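Local coordinates for Alpha/beta hydrolase fold-3 domain protein (Sulfolobus islandicus, PDB 5LK6), which probably hydrolyses carboxylic ester bonds as a thermostable lipase or carboxylesterase of the alpha/beta hydrolase fold, at residues Val73-His78 with Asn130-Asn135; Phe15-Gly20 with Gly195-Arg200; Ser223-Gln228 with Gly250-Asn255. All blocks are in the same frame, centred on the assembly; numbering follows the deposited sequence.

Contact 1: Val73-His78 with Asn130-Asn135; sequences VLIYLH and NWVYNN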
loop_
_atom_site.group_PDB
_atom_site.type_symbol
_atom_site.label_atom_id
_atom_site.label_comp_id
_atom_site.label_asym_id
_atom_site.label_seq_id
_atom_site.Cartn_x
_atom_site.Cartn_y
_atom_site.Cartn_z
ATOM N N VAL A 73 15.122 -1.533 15.247
ATOM C CA VAL A 73 14.275 -0.863 16.279
ATOM C C VAL A 73 13.465 0.271 15.664
ATOM O O VAL A 73 14.016 1.171 15.019
ATOM C CB VAL A 73 15.090 -0.294 17.452
ATOM C CG1 VAL A 73 14.155 0.264 18.530
ATOM C CG2 VAL A 73 15.968 -1.359 18.042
ATOM N N LEU A 74 12.153 0.222 15.871
ATOM C CA LEU A 74 11.245 1.279 15.383
ATOM C C LEU A 74 10.800 2.155 16.558
ATOM O O LEU A 74 10.170 1.658 17.497
ATOM C CB LEU A 74 10.028 0.656 14.716
ATOM C CG LEU A 74 8.983 1.648 14.157
ATOM C CD1 LEU A 74 9.563 2.359 12.953
ATOM C CD2 LEU A 74 7.685 0.926 13.818
ATOM N N ILE A 75 11.126 3.439 16.501
ATOM C CA ILE A 75 10.537 4.396 17.430
ATOM C C ILE A 75 9.123 4.724 16.922
ATOM O O ILE A 75 8.950 5.145 15.763
ATOM C CB ILE A 75 11.302 5.719 17.467
ATOM C CG1 ILE A 75 12.791 5.489 17.783
ATOM C CG2 ILE A 75 10.608 6.664 18.464
ATOM C CD1 ILE A 75 13.051 4.879 19.154
ATOM N N TYR A 76 8.127 4.513 17.777
ATOM C CA TYR A 76 6.752 4.778 17.408
ATOM C C TYR A 76 6.214 5.906 18.265
ATOM O O TYR A 76 6.181 5.755 19.465
ATOM C CB TYR A 76 5.843 3.547 17.485
ATOM C CG TYR A 76 4.561 3.823 16.725
ATOM C CD1 TYR A 76 4.493 3.658 15.352
ATOM C CD2 TYR A 76 3.464 4.395 17.364
ATOM C CE1 TYR A 76 3.339 3.961 14.653
ATOM C CE2 TYR A 76 2.315 4.713 16.660
ATOM C CZ TYR A 76 2.249 4.497 15.308
ATOM O OH TYR A 76 1.089 4.832 14.621
ATOM N N LEU A 77 5.799 6.998 17.612
ATOM C CA LEU A 77 5.190 8.174 18.248
ATOM C C LEU A 77 3.692 8.243 17.955
ATOM O O LEU A 77 3.310 8.388 16.779
ATOM C CB LEU A 77 5.863 9.422 17.696
ATOM C CG LEU A 77 7.399 9.338 17.715
ATOM C CD1 LEU A 77 8.026 10.509 16.951
ATOM C CD2 LEU A 77 7.934 9.244 19.147
ATOM N N HIS A 78 2.835 8.099 18.985
ATOM C CA HIS A 78 1.397 7.984 18.743
ATOM C C HIS A 78 0.753 9.290 18.252
ATOM O O HIS A 78 1.242 10.371 18.506
ATOM C CB HIS A 78 0.680 7.508 20.015
ATOM C CG HIS A 78 0.668 8.508 21.139
ATOM N ND1 HIS A 78 -0.281 9.504 21.236
ATOM C CD2 HIS A 78 1.492 8.668 22.201
ATOM C CE1 HIS A 78 -0.029 10.244 22.303
ATOM N NE2 HIS A 78 1.050 9.768 22.894
ATOM N N ASN A 130 17.182 9.718 20.222
ATOM C CA ASN A 130 18.604 9.867 20.395
ATOM C C ASN A 130 19.128 8.876 21.417
ATOM O O ASN A 130 20.160 8.215 21.213
ATOM C CB ASN A 130 18.875 11.286 20.820
ATOM C CG ASN A 130 20.334 11.643 20.769
ATOM O OD1 ASN A 130 20.940 11.885 19.717
ATOM N ND2 ASN A 130 20.891 11.737 21.927
ATOM N N TRP A 131 18.386 8.705 22.481
ATOM C CA TRP A 131 18.799 7.796 23.502
ATOM C C TRP A 131 18.716 6.340 23.065
ATOM O O TRP A 131 19.646 5.574 23.331
ATOM C CB TRP A 131 17.955 7.989 24.744
ATOM C CG TRP A 131 18.349 7.157 25.883
ATOM C CD1 TRP A 131 19.285 7.478 26.866
ATOM C CD2 TRP A 131 17.823 5.856 26.226
ATOM N NE1 TRP A 131 19.343 6.458 27.791
ATOM C CE2 TRP A 131 18.467 5.457 27.446
ATOM C CE3 TRP A 131 16.854 5.020 25.661
ATOM C CZ2 TRP A 131 18.177 4.249 28.098
ATOM C CZ3 TRP A 131 16.566 3.786 26.301
ATOM C CH2 TRP A 131 17.245 3.417 27.513
ATOM N N VAL A 132 17.606 5.955 22.422
ATOM C CA VAL A 132 17.446 4.582 21.934
ATOM C C VAL A 132 18.587 4.240 20.933
ATOM O O VAL A 132 19.167 3.167 20.980
ATOM C CB VAL A 132 16.049 4.352 21.328
ATOM C CG1 VAL A 132 15.990 3.052 20.500
ATOM C CG2 VAL A 132 14.995 4.351 22.417
ATOM N N TYR A 133 18.903 5.177 20.062
ATOM C CA TYR A 133 19.963 5.028 19.096
ATOM C C TYR A 133 21.354 4.826 19.715
ATOM O O TYR A 133 22.183 4.182 19.103
ATOM C CB TYR A 133 19.962 6.279 18.237
ATOM C CG TYR A 133 20.995 6.359 17.149
ATOM C CD1 TYR A 133 20.738 5.859 15.908
ATOM C CD2 TYR A 133 22.227 6.987 17.358
ATOM C CE1 TYR A 133 21.669 5.965 14.899
ATOM C CE2 TYR A 133 23.162 7.098 16.361
ATOM C CZ TYR A 133 22.877 6.580 15.140
ATOM O OH TYR A 133 23.746 6.689 14.104
ATOM N N ASN A 134 21.604 5.403 20.901
ATOM C CA ASN A 134 22.889 5.301 21.623
ATOM C C ASN A 134 22.901 4.166 22.615
ATOM O O ASN A 134 23.783 4.099 23.398
ATOM C CB ASN A 134 23.176 6.587 22.403
ATOM C CG ASN A 134 23.496 7.736 21.500
ATOM O OD1 ASN A 134 24.127 7.583 20.454
ATOM N ND2 ASN A 134 23.066 8.898 21.886
ATOM N N ASN A 135 21.897 3.307 22.604
ATOM C CA ASN A 135 21.782 2.242 23.542
ATOM C C ASN A 135 21.143 1.041 22.845
ATOM O O ASN A 135 20.311 0.326 23.449
ATOM C CB ASN A 135 20.941 2.709 24.720
ATOM C CG ASN A 135 21.687 3.693 25.611
ATOM O OD1 ASN A 135 22.539 3.282 26.397
ATOM N ND2 ASN A 135 21.352 5.014 25.513
#

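Contact 2: Phe15-Gly20 with Gly195-Arg200; sequences FIVPIG and GFFLTR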
loop_
_atom_site.group_PDB
_atom_site.type_symbol
_atom_site.label_atom_id
_atom_site.label_comp_id
_atom_site.label_asym_id
_atom_site.label_seq_id
_atom_site.Cartn_x
_atom_site.Cartn_y
_atom_site.Cartn_z
ATOM N N PHE A 15 -20.047 6.986 15.649
ATOM C CA PHE A 15 -18.604 6.778 15.913
ATOM C C PHE A 15 -17.838 8.123 15.752
ATOM O O PHE A 15 -17.759 8.702 14.650
ATOM C CB PHE A 15 -18.087 5.689 14.983
ATOM C CG PHE A 15 -16.651 5.344 15.133
ATOM C CD1 PHE A 15 -16.262 4.336 16.020
ATOM C CD2 PHE A 15 -15.704 5.906 14.295
ATOM C CE1 PHE A 15 -14.934 3.974 16.137
ATOM C CE2 PHE A 15 -14.368 5.547 14.381
ATOM C CZ PHE A 15 -13.976 4.592 15.305
ATOM N N ILE A 16 -17.334 8.627 16.883
ATOM C CA ILE A 16 -16.778 9.961 16.969
ATOM C C ILE A 16 -15.937 10.135 18.225
ATOM O O ILE A 16 -16.178 9.524 19.274
ATOM C CB ILE A 16 -17.919 11.048 16.945
ATOM C CG1 ILE A 16 -17.394 12.448 16.442
ATOM C CG2 ILE A 16 -18.673 11.097 18.301
ATOM C CD1 ILE A 16 -16.695 12.544 15.055
ATOM N N VAL A 17 -14.962 11.014 18.119
ATOM C CA VAL A 17 -14.318 11.555 19.294
ATOM C C VAL A 17 -14.702 13.035 19.319
ATOM O O VAL A 17 -14.285 13.785 18.421
ATOM C CB VAL A 17 -12.805 11.371 19.255
ATOM C CG1 VAL A 17 -12.212 11.903 20.537
ATOM C CG2 VAL A 17 -12.456 9.906 19.074
ATOM N N PRO A 18 -15.509 13.454 20.328
ATOM C CA PRO A 18 -16.087 14.837 20.359
ATOM C C PRO A 18 -15.111 15.934 20.765
ATOM O O PRO A 18 -15.399 16.673 21.697
ATOM C CB PRO A 18 -17.225 14.716 21.382
ATOM C CG PRO A 18 -16.754 13.613 22.318
ATOM C CD PRO A 18 -15.927 12.642 21.508
ATOM N N ILE A 19 -13.994 16.046 20.044
ATOM C CA ILE A 19 -12.929 17.042 20.252
ATOM C C ILE A 19 -13.511 18.450 20.223
ATOM O O ILE A 19 -14.311 18.786 19.341
ATOM C CB ILE A 19 -11.900 16.971 19.096
ATOM C CG1 ILE A 19 -11.188 15.619 19.021
ATOM C CG2 ILE A 19 -10.875 18.090 19.153
ATOM C CD1 ILE A 19 -10.604 15.183 20.323
ATOM N N GLY A 20 -13.125 19.271 21.194
ATOM C CA GLY A 20 -13.690 20.608 21.318
ATOM C C GLY A 20 -15.146 20.727 21.776
ATOM O O GLY A 20 -15.608 21.838 21.842
ATOM N N GLY A 195 -17.461 16.049 8.685
ATOM C CA GLY A 195 -18.122 14.775 8.455
ATOM C C GLY A 195 -17.252 13.547 8.170
ATOM O O GLY A 195 -17.799 12.488 7.902
ATOM N N PHE A 196 -15.932 13.656 8.237
ATOM C CA PHE A 196 -15.082 12.497 8.004
ATOM C C PHE A 196 -14.169 12.213 9.188
ATOM O O PHE A 196 -12.999 11.909 9.044
ATOM C CB PHE A 196 -14.279 12.723 6.710
ATOM C CG PHE A 196 -15.134 12.842 5.463
ATOM C CD1 PHE A 196 -15.601 14.049 5.053
ATOM C CD2 PHE A 196 -15.482 11.740 4.749
ATOM C CE1 PHE A 196 -16.360 14.188 3.894
ATOM C CE2 PHE A 196 -16.237 11.869 3.593
ATOM C CZ PHE A 196 -16.696 13.094 3.158
ATOM N N PHE A 197 -14.737 12.334 10.372
ATOM C CA PHE A 197 -14.163 11.884 11.599
ATOM C C PHE A 197 -13.146 12.876 12.137
ATOM O O PHE A 197 -13.288 13.321 13.252
ATOM C CB PHE A 197 -13.643 10.458 11.483
ATOM C CG PHE A 197 -13.167 9.872 12.797
ATOM C CD1 PHE A 197 -14.070 9.374 13.726
ATOM C CD2 PHE A 197 -11.803 9.811 13.097
ATOM C CE1 PHE A 197 -13.622 8.839 14.911
ATOM C CE2 PHE A 197 -11.370 9.284 14.299
ATOM C CZ PHE A 197 -12.275 8.818 15.211
ATOM N N LEU A 198 -12.103 13.192 11.395
ATOM C CA LEU A 198 -11.239 14.308 11.721
ATOM C C LEU A 198 -11.801 15.518 10.953
ATOM O O LEU A 198 -12.004 15.446 9.742
ATOM C CB LEU A 198 -9.764 14.031 11.383
ATOM C CG LEU A 198 -8.808 15.223 11.500
ATOM C CD1 LEU A 198 -8.648 15.621 12.953
ATOM C CD2 LEU A 198 -7.446 14.965 10.873
ATOM N N THR A 199 -12.052 16.609 11.687
ATOM C CA THR A 199 -12.623 17.848 11.164
ATOM C C THR A 199 -11.696 19.009 11.292
ATOM O O THR A 199 -10.782 18.995 12.113
ATOM C CB THR A 199 -13.922 18.243 11.915
ATOM O OG1 THR A 199 -13.656 18.670 13.265
ATOM C CG2 THR A 199 -14.856 17.105 11.922
ATOM N N ARG A 200 -11.961 20.030 10.496
ATOM C CA ARG A 200 -11.196 21.254 10.570
ATOM C C ARG A 200 -11.286 21.828 12.010
ATOM O O ARG A 200 -10.277 22.266 12.547
ATOM C CB ARG A 200 -11.673 22.272 9.537
ATOM C CG ARG A 200 -10.652 23.317 9.090
ATOM C CD ARG A 200 -11.402 24.567 8.669
ATOM N NE ARG A 200 -10.739 25.366 7.617
ATOM C CZ ARG A 200 -11.192 25.588 6.359
ATOM N NH1 ARG A 200 -12.358 25.043 5.862
ATOM N NH2 ARG A 200 -10.444 26.393 5.577
HETATM O O HOH W 1 -13.447 12.202 15.669
#

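Contact 3: Ser223-Gln228 with Gly250-Asn255; sequences SPILAQ and GEAYAN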
loop_
_atom_site.group_PDB
_atom_site.type_symbol
_atom_site.label_atom_id
_atom_site.label_comp_id
_atom_site.label_asym_id
_atom_site.label_seq_id
_atom_site.Cartn_x
_atom_site.Cartn_y
_atom_site.Cartn_z
ATOM N N SER A 223 5.688 22.790 11.374
ATOM C CA SER A 223 5.445 22.719 9.949
ATOM C C SER A 223 6.699 22.240 9.230
ATOM O O SER A 223 7.395 23.021 8.623
ATOM C CB SER A 223 4.958 24.075 9.409
ATOM O OG SER A 223 3.662 24.404 9.905
ATOM N N PRO A 224 6.956 20.935 9.255
ATOM C CA PRO A 224 8.149 20.465 8.634
ATOM C C PRO A 224 8.250 20.798 7.172
ATOM O O PRO A 224 9.373 20.960 6.661
ATOM C CB PRO A 224 8.102 18.958 8.846
ATOM C CG PRO A 224 6.776 18.662 9.379
ATOM C CD PRO A 224 6.331 19.894 10.056
ATOM N N ILE A 225 7.100 20.943 6.508
ATOM C CA ILE A 225 7.098 21.330 5.112
ATOM C C ILE A 225 7.705 22.710 4.862
ATOM O O ILE A 225 8.046 23.022 3.740
ATOM C CB ILE A 225 5.673 21.240 4.494
ATOM C CG1 ILE A 225 5.767 21.193 2.950
ATOM C CG2 ILE A 225 4.767 22.369 5.000
ATOM C CD1 ILE A 225 4.689 20.373 2.267
ATOM N N LEU A 226 7.825 23.545 5.888
ATOM C CA LEU A 226 8.544 24.808 5.731
ATOM C C LEU A 226 10.036 24.649 5.899
ATOM O O LEU A 226 10.721 25.615 5.778
ATOM C CB LEU A 226 8.036 25.851 6.722
ATOM C CG LEU A 226 6.526 26.079 6.589
ATOM C CD1 LEU A 226 6.032 27.025 7.675
ATOM C CD2 LEU A 226 6.097 26.573 5.189
ATOM N N ALA A 227 10.550 23.460 6.201
ATOM C CA ALA A 227 11.988 23.283 6.391
ATOM C C ALA A 227 12.697 23.724 5.146
ATOM O O ALA A 227 12.199 23.512 4.026
ATOM C CB ALA A 227 12.330 21.830 6.670
ATOM N N GLN A 228 13.858 24.321 5.363
ATOM C CA GLN A 228 14.618 24.993 4.313
ATOM C C GLN A 228 15.233 24.012 3.330
ATOM O O GLN A 228 15.139 24.198 2.138
ATOM C CB GLN A 228 15.679 25.914 4.942
ATOM C CG GLN A 228 15.196 27.364 5.071
ATOM C CD GLN A 228 16.267 28.303 5.619
ATOM O OE1 GLN A 228 17.442 28.232 5.242
ATOM N NE2 GLN A 228 15.862 29.197 6.504
ATOM N N GLY A 250 0.003 15.798 3.339
ATOM C CA GLY A 250 0.835 14.591 3.423
ATOM C C GLY A 250 1.480 14.307 2.081
ATOM O O GLY A 250 2.663 14.053 1.992
ATOM N N GLU A 251 0.695 14.397 1.023
ATOM C CA GLU A 251 1.190 14.204 -0.348
ATOM C C GLU A 251 2.076 15.316 -0.812
ATOM O O GLU A 251 3.010 15.044 -1.518
ATOM C CB GLU A 251 0.049 13.939 -1.358
ATOM C CG GLU A 251 -0.670 12.656 -1.027
ATOM C CD GLU A 251 -1.828 12.289 -1.937
ATOM O OE1 GLU A 251 -1.993 12.883 -3.040
ATOM O OE2 GLU A 251 -2.566 11.355 -1.534
ATOM N N ALA A 252 1.821 16.552 -0.421
ATOM C CA ALA A 252 2.795 17.629 -0.636
ATOM C C ALA A 252 4.176 17.324 -0.018
ATOM O O ALA A 252 5.216 17.466 -0.708
ATOM C CB ALA A 252 2.281 18.952 -0.122
ATOM N N TYR A 253 4.171 16.879 1.233
ATOM C CA TYR A 253 5.425 16.555 1.925
ATOM C C TYR A 253 6.161 15.426 1.203
ATOM O O TYR A 253 7.326 15.539 0.901
ATOM C CB TYR A 253 5.195 16.192 3.400
ATOM C CG TYR A 253 6.471 16.233 4.241
ATOM C CD1 TYR A 253 7.055 17.442 4.583
ATOM C CD2 TYR A 253 7.056 15.078 4.733
ATOM C CE1 TYR A 253 8.188 17.492 5.360
ATOM C CE2 TYR A 253 8.174 15.113 5.513
ATOM C CZ TYR A 253 8.748 16.326 5.812
ATOM O OH TYR A 253 9.894 16.393 6.564
ATOM N N ALA A 254 5.458 14.390 0.852
ATOM C CA ALA A 254 5.991 13.380 -0.049
ATOM C C ALA A 254 6.673 13.930 -1.305
ATOM O O ALA A 254 7.803 13.608 -1.615
ATOM C CB ALA A 254 4.876 12.418 -0.467
ATOM N N ASN A 255 5.964 14.766 -2.032
ATOM C CA ASN A 255 6.520 15.373 -3.226
ATOM C C ASN A 255 7.745 16.228 -3.001
ATOM O O ASN A 255 8.675 16.164 -3.801
ATOM C CB ASN A 255 5.448 16.144 -3.969
ATOM C CG ASN A 255 4.640 15.247 -4.886
ATOM O OD1 ASN A 255 5.174 14.653 -5.770
ATOM N ND2 ASN A 255 3.357 15.153 -4.661
#

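Contact 1: Val73-His78 with Asn130-Asn135
Val132, which faces Val73 and Ile75, also places its CG2 methyl at the edge of the Trp131 indole, in the ring plane, while Asn135 ND2 lies above one face of that indole, offset toward the rim. Asn135 ND2 donates to Trp131 O at 2.8 Å, nearly straight at 164°; the oxygen lies near the Asn135 amide plane, but the N-H comes in tilted from the carbonyl plane. It thus serves a carbonyl at the C-terminal end of helix 120-133, where the backbone bonds from Asn134 N are weak. Across the interface, Ile75 and Val132 meet tip to tip, Ile75 CD1 touching the whole isopropyl group, 3.7 Å from Val132 CG1. Val73 comes in at a slant, its CG1 3.9 Å from Val132 CG1, which chi1 of 165° sets anti to the backbone N. Strand 72-77 lies inside the mixed sheet of the alpha/beta hydrolase fold: Val73 and Ile75 point to helix 120-133, whereas Leu74 and Tyr76 pack on helix 91-101. Beta-branching suits Val73 and Ile75 in the strand, and the short Val132 lets the helix lie close, 8.2 Å between the CA atoms of Ile75 and Val132. All three touching residues are buried and aliphatic, so the contact rests on dispersion and exclusion of water.

Contact 2: Phe15-Gly20 with Gly195-Arg200
Ile16 and Phe197 bring two irregular loops together, their CA atoms 6.3 Å apart, and each loop is sharply bent: Pro18 centres an inverse gamma turn closed by Ile19 N to Val17 O, and Phe197, at positive phi, is straddled by the tight bond from Leu198 N to Phe196 O. The bend projects the Phe197 ring, its CG anti to the backbone N (chi1 -173°), against Phe15 and, at CZ, against Val17. CD2 and CE2 of Phe15 meet CE1 of Phe197, the closer pair, CE2 to CE1, at 3.4 Å. The two phenyl rings are nearly parallel (23° between planes) but slid apart, with centroids 5.2 Å from one another, so they barely overlap. Val17 CG2 approaches Phe197 CZ at 4.0 Å, and Phe15 O lies at the edge of the Phe197 ring, in its plane. The contact joins the N-terminal region to the loop before helix 200-210, consistent with the cap of hormone-sensitive-lipase-like esterases; Phe197 lies near, without touching, the probable Ser151-His274-Asp244 triad, while neighbouring Leu198 packs on His274 and Asp244. A phenylalanine suits position 197 because its ring is large enough to touch Phe15, Ile16 and Val17 at once. One water sits over the centre of a Phe197 face, accepting from Val17 N at 3.1 Å and donating to Phe197 O at 2.7 Å.

Contact 3: Ser223-Gln228 with Gly250-Asn255
Ile225 and Tyr253 mark the closest backbone approach, 6.0 Å between CA atoms, where a short 3-10 turn at 224-226 rests on helix 247-259. That helix is the connection of a beta-alpha-beta crossover in the alpha/beta hydrolase fold, linking the adjacent parallel strands 236-241 and 264-269. The turn is closed by Leu226 N to Ser223 O and Ala227 N to Pro224 O, both 2.8 Å; Pro224 suits its first position, where no backbone N-H is called for and the ring restricts phi. Ile225 extends CG1 anti to its backbone N (chi1 -161°), which carries CD1 to the helix surface, 3.7 Å from Ala252 CB. The small alanine lets this long branch lie close to the helix backbone, with CD1 also 3.7 Å from Tyr253 N. Tyr253 reaches out from the helix toward the turn, also packing on Leu162 of helix 152-163, against which Pro224 leans too. A salt bridge from Glu251 to Arg268 ties the helix to edge strand 264-269, and Glu251 packs on Asn270, and Asn255 on Pro2, of the second subunit. At the rim of the tyrosine ring, Pro224 O and Ile225 CA lie in its plane, and Pro224 CB is 3.8 Å from Tyr253 CE1 and 3.9 Å from Tyr253 OH.

Contacts 1 and 3 lie in the alpha/beta core of the hydrolase, contact 2 at its probable cap. Contact 1 sets helix 120-133 on inner strand 72-77, and contact 3 seats a loop on helix 247-259, beside the edge strand 264-269; their centres are about 23 Å apart. Contact 2 lies across the chain's centre from contact 1, about 31 Å between centres, and its centre is about 24 Å from that of contact 3. Along the chain, contact 2 closes a loop of 174 residues that encloses contact 1 and most of the sheet, while contact 3 follows both. No two contacts touch. Contacts 1 and 3 thus hold helices within the core domain, whereas contact 2 ties the N-terminal region to the probable cap near the putative catalytic centre.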